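Local coordinates for xylulose kinase (Escherichia coli, PDB 2ITM), which catalyses the ATP-dependent phosphorylation of D-xylulose to D-xylulose 5-phosphate, as a homodimeric member of the FGGY kinase family, at residues 170-174 / 175-179; 210-214 / 215-219; 390-394 / 395-399. All coordinates share one frame; numbering follows the deposited sequence.

Contact 1. Residues 170-174 / 175-179; sequences DAAGT and MWLDV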
ATOM      1  N   ASP A 170      -9.628 -34.773 -18.099  1.00 21.29           N
ATOM      2  CA  ASP A 170      -9.313 -33.727 -19.052  1.00 17.57           C
ATOM      3  C   ASP A 170     -10.569 -33.312 -19.828  1.00 25.47           C
ATOM      4  O   ASP A 170     -10.833 -32.141 -20.015  1.00 24.90           O
ATOM      5  CB  ASP A 170      -8.213 -34.208 -20.007  1.00 15.00           C
ATOM      6  CG  ASP A 170      -7.043 -33.210 -20.118  1.00 30.10           C
ATOM      7  OD1 ASP A 170      -6.138 -33.488 -20.930  1.00 18.85           O
ATOM      8  OD2 ASP A 170      -6.951 -32.158 -19.474  1.00 19.71           O
ATOM      9  N   ALA A 171     -11.335 -34.313 -20.271  1.00 22.09           N
ATOM     10  CA  ALA A 171     -12.566 -34.096 -21.007  1.00 25.28           C
ATOM     11  C   ALA A 171     -13.584 -33.257 -20.230  1.00 20.24           C
ATOM     12  O   ALA A 171     -14.282 -32.458 -20.812  1.00 30.56           O
ATOM     13  CB  ALA A 171     -13.170 -35.411 -21.439  1.00 19.02           C
ATOM     14  N   ALA A 172     -13.663 -33.462 -18.928  1.00 20.90           N
ATOM     15  CA  ALA A 172     -14.543 -32.673 -18.100  1.00 23.37           C
ATOM     16  C   ALA A 172     -14.253 -31.184 -18.242  1.00 36.37           C
ATOM     17  O   ALA A 172     -15.151 -30.364 -18.194  1.00 29.95           O
ATOM     18  CB  ALA A 172     -14.436 -33.101 -16.677  1.00 31.25           C
ATOM     19  N   GLY A 173     -12.985 -30.853 -18.436  1.00 20.27           N
ATOM     20  CA  GLY A 173     -12.561 -29.483 -18.554  1.00 28.38           C
ATOM     21  C   GLY A 173     -12.924 -28.760 -19.833  1.00 18.10           C
ATOM     22  O   GLY A 173     -12.654 -27.590 -19.950  1.00 29.99           O
ATOM     23  N   THR A 174     -13.523 -29.453 -20.788  1.00 30.50           N
ATOM     24  CA  THR A 174     -13.904 -28.851 -22.057  1.00 28.46           C
ATOM     25  C   THR A 174     -15.170 -28.019 -21.947  1.00 26.82           C
ATOM     26  O   THR A 174     -15.343 -27.056 -22.667  1.00 26.80           O
ATOM     27  CB  THR A 174     -14.090 -29.918 -23.165  1.00 32.66           C
ATOM     28  OG1 THR A 174     -15.156 -30.806 -22.837  1.00 13.60           O
ATOM     29  CG2 THR A 174     -12.880 -30.798 -23.288  1.00 22.53           C
ATOM     30  N   MET A 175     -16.035 -28.425 -21.025  1.00 33.56           N
ATOM     31  CA  MET A 175     -17.432 -28.027 -20.967  1.00 26.46           C
ATOM     32  C   MET A 175     -18.319 -28.641 -22.026  1.00 26.30           C
ATOM     33  O   MET A 175     -19.414 -28.164 -22.260  1.00 29.20           O
ATOM     34  CB  MET A 175     -17.604 -26.509 -20.945  1.00 39.07           C
ATOM     35  CG  MET A 175     -16.774 -25.768 -19.925  1.00 25.72           C
ATOM     36  SD  MET A 175     -16.954 -26.350 -18.244  1.00 34.19           S
ATOM     37  CE  MET A 175     -18.622 -25.901 -17.964  1.00 27.75           C
ATOM     38  N   TRP A 176     -17.858 -29.698 -22.669  1.00 31.33           N
ATOM     39  CA  TRP A 176     -18.719 -30.455 -23.557  1.00 29.31           C
ATOM     40  C   TRP A 176     -19.124 -31.764 -22.907  1.00 30.92           C
ATOM     41  O   TRP A 176     -19.986 -32.468 -23.406  1.00 33.61           O
ATOM     42  CB  TRP A 176     -18.039 -30.738 -24.910  1.00 26.56           C
ATOM     43  CG  TRP A 176     -17.718 -29.536 -25.747  1.00 19.82           C
ATOM     44  CD1 TRP A 176     -18.553 -28.519 -26.072  1.00 24.11           C
ATOM     45  CD2 TRP A 176     -16.462 -29.232 -26.358  1.00 24.89           C
ATOM     46  NE1 TRP A 176     -17.904 -27.601 -26.856  1.00 24.67           N
ATOM     47  CE2 TRP A 176     -16.613 -28.025 -27.049  1.00 29.89           C
ATOM     48  CE3 TRP A 176     -15.220 -29.861 -26.385  1.00 20.66           C
ATOM     49  CZ2 TRP A 176     -15.577 -27.437 -27.765  1.00 25.44           C
ATOM     50  CZ3 TRP A 176     -14.200 -29.276 -27.090  1.00 33.69           C
ATOM     51  CH2 TRP A 176     -14.383 -28.075 -27.771  1.00 21.73           C
ATOM     52  N   LEU A 177     -18.474 -32.091 -21.794  1.00 37.69           N
ATOM     53  CA  LEU A 177     -18.750 -33.330 -21.081  1.00 24.89           C
ATOM     54  C   LEU A 177     -19.893 -33.251 -20.078  1.00 30.12           C
ATOM     55  O   LEU A 177     -19.986 -32.331 -19.284  1.00 29.96           O
ATOM     56  CB  LEU A 177     -17.501 -33.884 -20.411  1.00 25.17           C
ATOM     57  CG  LEU A 177     -17.651 -35.339 -19.939  1.00 32.02           C
ATOM     58  CD1 LEU A 177     -17.427 -36.309 -21.074  1.00 31.95           C
ATOM     59  CD2 LEU A 177     -16.735 -35.627 -18.781  1.00 20.99           C
ATOM     60  N   ASP A 178     -20.757 -34.247 -20.121  1.00 28.56           N
ATOM     61  CA  ASP A 178     -21.679 -34.486 -19.037  1.00 35.86           C
ATOM     62  C   ASP A 178     -20.995 -35.212 -17.893  1.00 24.55           C
ATOM     63  O   ASP A 178     -20.777 -36.404 -17.958  1.00 33.05           O
ATOM     64  CB  ASP A 178     -22.879 -35.293 -19.530  1.00 30.04           C
ATOM     65  CG  ASP A 178     -23.972 -35.379 -18.497  1.00 40.44           C
ATOM     66  OD1 ASP A 178     -23.693 -35.760 -17.351  1.00 35.33           O
ATOM     67  OD2 ASP A 178     -25.146 -35.084 -18.747  1.00 56.59           O
ATOM     68  N   VAL A 179     -20.671 -34.477 -16.844  1.00 32.95           N
ATOM     69  CA  VAL A 179     -19.736 -34.951 -15.843  1.00 34.17           C
ATOM     70  C   VAL A 179     -20.321 -36.070 -14.990  1.00 40.40           C
ATOM     71  O   VAL A 179     -19.614 -36.979 -14.593  1.00 35.56           O
ATOM     72  CB  VAL A 179     -19.229 -33.812 -14.962  1.00 36.63           C
ATOM     73  CG1 VAL A 179     -18.415 -34.346 -13.820  1.00 19.05           C
ATOM     74  CG2 VAL A 179     -18.426 -32.836 -15.773  1.00 28.36           C
TER
HETATM   75  O   HOH W   1     -17.635 -30.685 -19.269  1.00 28.67           O

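Contact 2. Residues 210-214 / 215-219; sequences GALLP and EVAKA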
ATOM      1  N   GLY A 210      -4.253 -47.275 -26.839  1.00 27.43           N
ATOM      2  CA  GLY A 210      -3.444 -47.640 -27.973  1.00 17.78           C
ATOM      3  C   GLY A 210      -2.026 -47.946 -27.570  1.00 19.33           C
ATOM      4  O   GLY A 210      -1.758 -48.296 -26.428  1.00 26.61           O
ATOM      5  N   ALA A 211      -1.121 -47.809 -28.527  1.00 21.94           N
ATOM      6  CA  ALA A 211       0.282 -48.070 -28.314  1.00 21.26           C
ATOM      7  C   ALA A 211       1.125 -47.094 -29.111  1.00 23.93           C
ATOM      8  O   ALA A 211       0.646 -46.490 -30.054  1.00 25.26           O
ATOM      9  CB  ALA A 211       0.610 -49.471 -28.698  1.00 30.46           C
ATOM     10  N   LEU A 212       2.379 -46.932 -28.714  1.00 18.72           N
ATOM     11  CA  LEU A 212       3.321 -46.173 -29.514  1.00 22.84           C
ATOM     12  C   LEU A 212       3.396 -46.723 -30.917  1.00 22.94           C
ATOM     13  O   LEU A 212       3.493 -47.917 -31.120  1.00 26.36           O
ATOM     14  CB  LEU A 212       4.711 -46.164 -28.899  1.00 23.28           C
ATOM     15  CG  LEU A 212       4.912 -45.727 -27.461  1.00 27.21           C
ATOM     16  CD1 LEU A 212       6.378 -45.749 -27.128  1.00 19.45           C
ATOM     17  CD2 LEU A 212       4.314 -44.378 -27.192  1.00 24.34           C
ATOM     18  N   LEU A 213       3.358 -45.819 -31.879  1.00 29.37           N
ATOM     19  CA  LEU A 213       3.767 -46.113 -33.232  1.00 23.49           C
ATOM     20  C   LEU A 213       5.200 -46.620 -33.296  1.00 32.20           C
ATOM     21  O   LEU A 213       6.083 -46.095 -32.648  1.00 28.92           O
ATOM     22  CB  LEU A 213       3.591 -44.886 -34.120  1.00 34.66           C
ATOM     23  CG  LEU A 213       2.197 -44.271 -34.125  1.00 36.00           C
ATOM     24  CD1 LEU A 213       2.261 -42.832 -34.455  1.00 25.51           C
ATOM     25  CD2 LEU A 213       1.303 -45.032 -35.042  1.00 34.34           C
ATOM     26  N   PRO A 214       5.397 -47.650 -34.102  1.00 36.91           N
ATOM     27  CA  PRO A 214       6.739 -48.158 -34.440  1.00 33.09           C
ATOM     28  C   PRO A 214       7.788 -47.087 -34.668  1.00 25.92           C
ATOM     29  O   PRO A 214       8.847 -47.153 -34.083  1.00 32.00           O
ATOM     30  CB  PRO A 214       6.456 -48.931 -35.717  1.00 37.41           C
ATOM     31  CG  PRO A 214       5.093 -49.386 -35.566  1.00 37.03           C
ATOM     32  CD  PRO A 214       4.366 -48.244 -34.963  1.00 49.93           C
ATOM     33  N   GLU A 215       7.496 -46.112 -35.511  1.00 33.13           N
ATOM     34  CA  GLU A 215       8.465 -45.068 -35.780  1.00 32.19           C
ATOM     35  C   GLU A 215       8.815 -44.310 -34.510  1.00 38.05           C
ATOM     36  O   GLU A 215       9.960 -43.997 -34.272  1.00 28.61           O
ATOM     37  CB  GLU A 215       7.952 -44.114 -36.855  1.00 43.14           C
ATOM     38  CG  GLU A 215       7.664 -44.768 -38.196  1.00 38.85           C
ATOM     39  CD  GLU A 215       6.315 -45.467 -38.242  1.00 57.87           C
ATOM     40  OE1 GLU A 215       5.481 -45.198 -37.374  1.00 32.49           O
ATOM     41  OE2 GLU A 215       6.109 -46.313 -39.149  1.00 50.72           O
ATOM     42  N   VAL A 216       7.801 -44.020 -33.703  1.00 30.43           N
ATOM     43  CA  VAL A 216       7.989 -43.340 -32.429  1.00 35.72           C
ATOM     44  C   VAL A 216       8.734 -44.203 -31.402  1.00 30.76           C
ATOM     45  O   VAL A 216       9.690 -43.757 -30.797  1.00 24.08           O
ATOM     46  CB  VAL A 216       6.644 -42.835 -31.853  1.00 32.48           C
ATOM     47  CG1 VAL A 216       6.838 -42.217 -30.509  1.00 32.04           C
ATOM     48  CG2 VAL A 216       5.991 -41.847 -32.790  1.00 27.14           C
ATOM     49  N   ALA A 217       8.283 -45.434 -31.225  1.00 29.20           N
ATOM     50  CA  ALA A 217       8.946 -46.373 -30.341  1.00 31.09           C
ATOM     51  C   ALA A 217      10.429 -46.473 -30.670  1.00 42.98           C
ATOM     52  O   ALA A 217      11.271 -46.301 -29.811  1.00 31.98           O
ATOM     53  CB  ALA A 217       8.302 -47.715 -30.431  1.00 32.09           C
ATOM     54  N   LYS A 218      10.730 -46.726 -31.935  1.00 35.51           N
ATOM     55  CA  LYS A 218      12.105 -46.809 -32.393  1.00 49.79           C
ATOM     56  C   LYS A 218      12.943 -45.570 -32.109  1.00 41.31           C
ATOM     57  O   LYS A 218      14.040 -45.664 -31.581  1.00 42.98           O
ATOM     58  CB  LYS A 218      12.175 -47.202 -33.867  1.00 54.60           C
ATOM     59  CG  LYS A 218      13.587 -47.478 -34.348  1.00 60.25           C
ATOM     60  CD  LYS A 218      13.794 -47.001 -35.765  1.00 72.33           C
ATOM     61  CE  LYS A 218      15.194 -47.283 -36.246  1.00 80.33           C
ATOM     62  NZ  LYS A 218      15.252 -48.580 -36.981  1.00 74.95           N
ATOM     63  N   ALA A 219      12.416 -44.410 -32.454  1.00 35.66           N
ATOM     64  CA  ALA A 219      13.102 -43.166 -32.195  1.00 26.40           C
ATOM     65  C   ALA A 219      13.465 -42.978 -30.732  1.00 35.36           C
ATOM     66  O   ALA A 219      14.432 -42.306 -30.425  1.00 25.05           O
ATOM     67  CB  ALA A 219      12.301 -42.013 -32.692  1.00 32.60           C
TER

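Contact 3. Residues 390-394 / 395-399; sequences VTLIG and GGARS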
ATOM      1  N   VAL A 390      -6.242 -33.335   5.748  1.00 28.04           N
ATOM      2  CA  VAL A 390      -5.815 -32.732   4.522  1.00 33.96           C
ATOM      3  C   VAL A 390      -4.328 -32.955   4.323  1.00 25.46           C
ATOM      4  O   VAL A 390      -3.527 -32.547   5.127  1.00 34.38           O
ATOM      5  CB  VAL A 390      -6.152 -31.243   4.496  1.00 20.17           C
ATOM      6  CG1 VAL A 390      -5.457 -30.556   3.361  1.00 44.07           C
ATOM      7  CG2 VAL A 390      -7.629 -31.049   4.400  1.00 28.30           C
ATOM      8  N   THR A 391      -3.997 -33.630   3.240  1.00 34.10           N
ATOM      9  CA  THR A 391      -2.639 -33.731   2.809  1.00 34.33           C
ATOM     10  C   THR A 391      -2.043 -32.416   2.411  1.00 32.28           C
ATOM     11  O   THR A 391      -2.613 -31.681   1.627  1.00 38.97           O
ATOM     12  CB  THR A 391      -2.487 -34.772   1.704  1.00 43.72           C
ATOM     13  OG1 THR A 391      -2.226 -36.042   2.288  1.00 29.49           O
ATOM     14  CG2 THR A 391      -1.238 -34.522   0.925  1.00 26.28           C
ATOM     15  N   LEU A 392      -0.877 -32.127   2.948  1.00 34.36           N
ATOM     16  CA  LEU A 392      -0.268 -30.829   2.796  1.00 21.01           C
ATOM     17  C   LEU A 392       1.109 -31.003   2.179  1.00 41.58           C
ATOM     18  O   LEU A 392       1.982 -31.590   2.760  1.00 36.29           O
ATOM     19  CB  LEU A 392      -0.180 -30.154   4.156  1.00 32.11           C
ATOM     20  CG  LEU A 392       0.247 -28.703   4.269  1.00 41.14           C
ATOM     21  CD1 LEU A 392      -0.590 -27.771   3.433  1.00 60.24           C
ATOM     22  CD2 LEU A 392       0.221 -28.293   5.691  1.00 36.84           C
ATOM     23  N   ILE A 393       1.273 -30.484   0.972  1.00 36.98           N
ATOM     24  CA  ILE A 393       2.527 -30.597   0.257  1.00 31.87           C
ATOM     25  C   ILE A 393       2.896 -29.302  -0.445  1.00 35.44           C
ATOM     26  O   ILE A 393       2.100 -28.379  -0.514  1.00 32.51           O
ATOM     27  CB  ILE A 393       2.471 -31.743  -0.751  1.00 41.36           C
ATOM     28  CG1 ILE A 393       1.304 -31.557  -1.707  1.00 35.82           C
ATOM     29  CG2 ILE A 393       2.367 -33.074  -0.044  1.00 37.39           C
ATOM     30  CD1 ILE A 393       1.555 -32.081  -3.022  1.00 36.51           C
ATOM     31  N   GLY A 394       4.116 -29.257  -0.967  1.00 36.46           N
ATOM     32  CA  GLY A 394       4.608 -28.106  -1.691  1.00 28.60           C
ATOM     33  C   GLY A 394       5.604 -27.329  -0.868  1.00 37.44           C
ATOM     34  O   GLY A 394       5.671 -27.497   0.335  1.00 36.64           O
ATOM     35  N   GLY A 395       6.380 -26.477  -1.521  1.00 36.84           N
ATOM     36  CA  GLY A 395       7.411 -25.714  -0.854  1.00 52.17           C
ATOM     37  C   GLY A 395       6.896 -24.760   0.202  1.00 53.70           C
ATOM     38  O   GLY A 395       7.563 -24.521   1.198  1.00 55.94           O
ATOM     39  N   GLY A 396       5.704 -24.221  -0.009  1.00 44.82           N
ATOM     40  CA  GLY A 396       5.032 -23.439   1.009  1.00 48.28           C
ATOM     41  C   GLY A 396       4.787 -24.185   2.302  1.00 33.98           C
ATOM     42  O   GLY A 396       4.639 -23.587   3.343  1.00 40.18           O
ATOM     43  N   ALA A 397       4.767 -25.512   2.212  1.00 38.73           N
ATOM     44  CA  ALA A 397       4.371 -26.362   3.319  1.00 33.13           C
ATOM     45  C   ALA A 397       5.517 -26.699   4.240  1.00 44.88           C
ATOM     46  O   ALA A 397       5.361 -27.496   5.151  1.00 34.83           O
ATOM     47  CB  ALA A 397       3.763 -27.606   2.805  1.00 36.60           C
ATOM     48  N   ARG A 398       6.674 -26.095   4.012  1.00 42.72           N
ATOM     49  CA  ARG A 398       7.892 -26.593   4.600  1.00 52.75           C
ATOM     50  C   ARG A 398       8.046 -26.206   6.073  1.00 60.74           C
ATOM     51  O   ARG A 398       8.528 -27.005   6.870  1.00 64.79           O
ATOM     52  CB  ARG A 398       9.109 -26.214   3.764  1.00 58.99           C
ATOM     53  CG  ARG A 398       9.503 -24.741   3.863  1.00105.39           C
ATOM     54  CD  ARG A 398      10.061 -24.143   2.570  1.00 97.06           C
ATOM     55  NE  ARG A 398      11.427 -23.650   2.725  1.00117.64           N
ATOM     56  CZ  ARG A 398      11.978 -22.694   1.989  1.00108.61           C
ATOM     57  NH1 ARG A 398      11.282 -22.100   1.030  1.00 76.51           N
ATOM     58  NH2 ARG A 398      13.236 -22.330   2.214  1.00 95.89           N
ATOM     59  N   SER A 399       7.603 -25.007   6.439  1.00 43.72           N
ATOM     60  CA  SER A 399       7.686 -24.538   7.815  1.00 37.71           C
ATOM     61  C   SER A 399       6.758 -25.247   8.795  1.00 43.47           C
ATOM     62  O   SER A 399       5.552 -25.284   8.613  1.00 35.15           O
ATOM     63  CB  SER A 399       7.487 -23.031   7.884  1.00 40.69           C
ATOM     64  OG  SER A 399       7.607 -22.556   9.201  1.00 45.05           O
TER

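Contact 1. Residues 170-174 / 175-179
Ala172 and Leu177 face each other across the bend where helix 168-172 gives way to strand 177-178, their CA atoms 5.2 Å apart. A type I beta turn runs from Ala172 to Met175, and Met175, with positive phi (73°), is the first residue to leave the helical path. Water 1 bridges the bend, donating to Ala172 O and Leu177 O. A chi1 of 63° sets Thr174 OG1 between its own backbone N and carbonyl carbon, where it accepts a nearly straight bond (162°) from Trp176 N at 2.9 Å and donates to Ala171 O, 2.8 Å away and in the carbonyl plane. Ala171 O also takes Thr174 N, so two donors grip it. The Thr174 side chain crosses that of Trp176 at about a right angle, with CB 3.4 Å from CE3. Leu177 CD2 comes within 4.0 Å of Ala172 CB, and Val179 CG2 reaches the same methyl from a neighbouring direction. The touching residues are all buried: Trp176 and Met175 lean on helix 128-138, Ala172 and Leu177 on strand 275-278, and Trp184 of strand 183-184 covers Thr174, while Gly173 O is hydrogen-bonded to substrate-binding His78.

Contact 2. Residues 210-214 / 215-219
Ala217 N donates to Leu213 O at the start of helix 214-220, in a bond 2.7 Å long and almost straight at 175°, with the donor lying nearly along the C=O axis. The next bond of the series, Lys218 N to Pro214 O, measures 2.9 Å; here the donor is tilted 23° from the carbonyl plane. Both are i to i+4 bonds, and they wind the chain into a helix directly after Leu213, which holds the N-cap position. Pro214 follows as the first helical residue, a place that suits proline because a backbone N in the first turn has no earlier carbonyl within the helix to bond.

Beyond the backbone, the side chains of Pro214 and Glu215 lie side by side and point the same way. Glu215 bends at chi2 (81°), which folds its carboxylate back toward the start of the helix; OE1 comes to 3.8 Å from Leu213 CB and 4.0 Å from Pro214 CD. A negative charge here probably interacts favourably with the helix dipole. Val216 turns its CG2 branch to Leu213 CB at 4.1 Å. On the buried side, Leu212 and Ala217 meet CB to CB at 4.2 Å, and Leu212 CD1 reaches over the backbone at Ala217 CA. Met222 adds to the cover of Leu212, and Thr224 touches Ala217. The result is a strand-to-helix junction with a proline in the first turn, leading from edge strand 208-211 of the N-terminal domain's mixed sheet into a short helix whose outer side is open to solvent.

Contact 3. Residues 390-394 / 395-399
Leu392 and Ala397 are the side chains that meet across this turn, five residues apart, where strand 390-393 ends. From its CB, Leu392 sets out along the flank of the turn; with CG anti to the backbone N (chi1 -172°), the chain is carried toward the residues that follow the strand. CG makes the closest approach, 4.0 Å from Ala397 CB. The branches CD1 and CD2 stand farther from Ala397 CB, at 4.4 and 4.6 Å, so the branch point and not a tip does the touching. The side chain as a whole also packs on Leu251 and Leu253 of strand 249-253 and on Leu414 of strand 414-417. The methyl of Ala397 is directed back at the strand end, where CB lies 3.8 Å from Ile393 C and 3.1 Å from Gly394 O, and it is further enclosed by Leu253 and Tyr416.

The backbone brings that methyl into place. Ala397 N donates to Gly394 O at 2.9 Å, with an angle of 150° at the hydrogen. The donor stands above the carbonyl plane, 53° out of it, in keeping with the tight i to i+3 turn. Gly394 has positive phi and backbone angles that would jam a CB against the preceding carbonyl O, so glycine is needed where the strand swings into the turn. Beyond it, Ser399 stands at the N-cap of helix 400-410. This is a strand-turn-helix unit of the C-terminal FGGY domain; as in related FGGY kinases, where a glycine-rich turn here faces the nucleotide, the run Gly394-Gly395-Gly396-Ala397 probably lines the ATP site.

How the contacts relate
The three contacts follow one another along the chain and none touches another, yet each marks a place where a helix or strand gives way to a different structure. Contact 1 is the one beside the sugar site: the nearest approach of Gly173 to the bound D-xylulose is about 7 Å, and to the side chain of Asp233, the inferred proton acceptor, about 10 Å. Contact 2 shares the N-terminal domain but lies far out, about 29 Å from the centre of the chain; its nearest atoms are about 15 Å from contact 1. Contact 3 alone belongs to the C-terminal domain, away from the sugar pocket and across the chain's centre from contact 1, their centres about 30 Å apart.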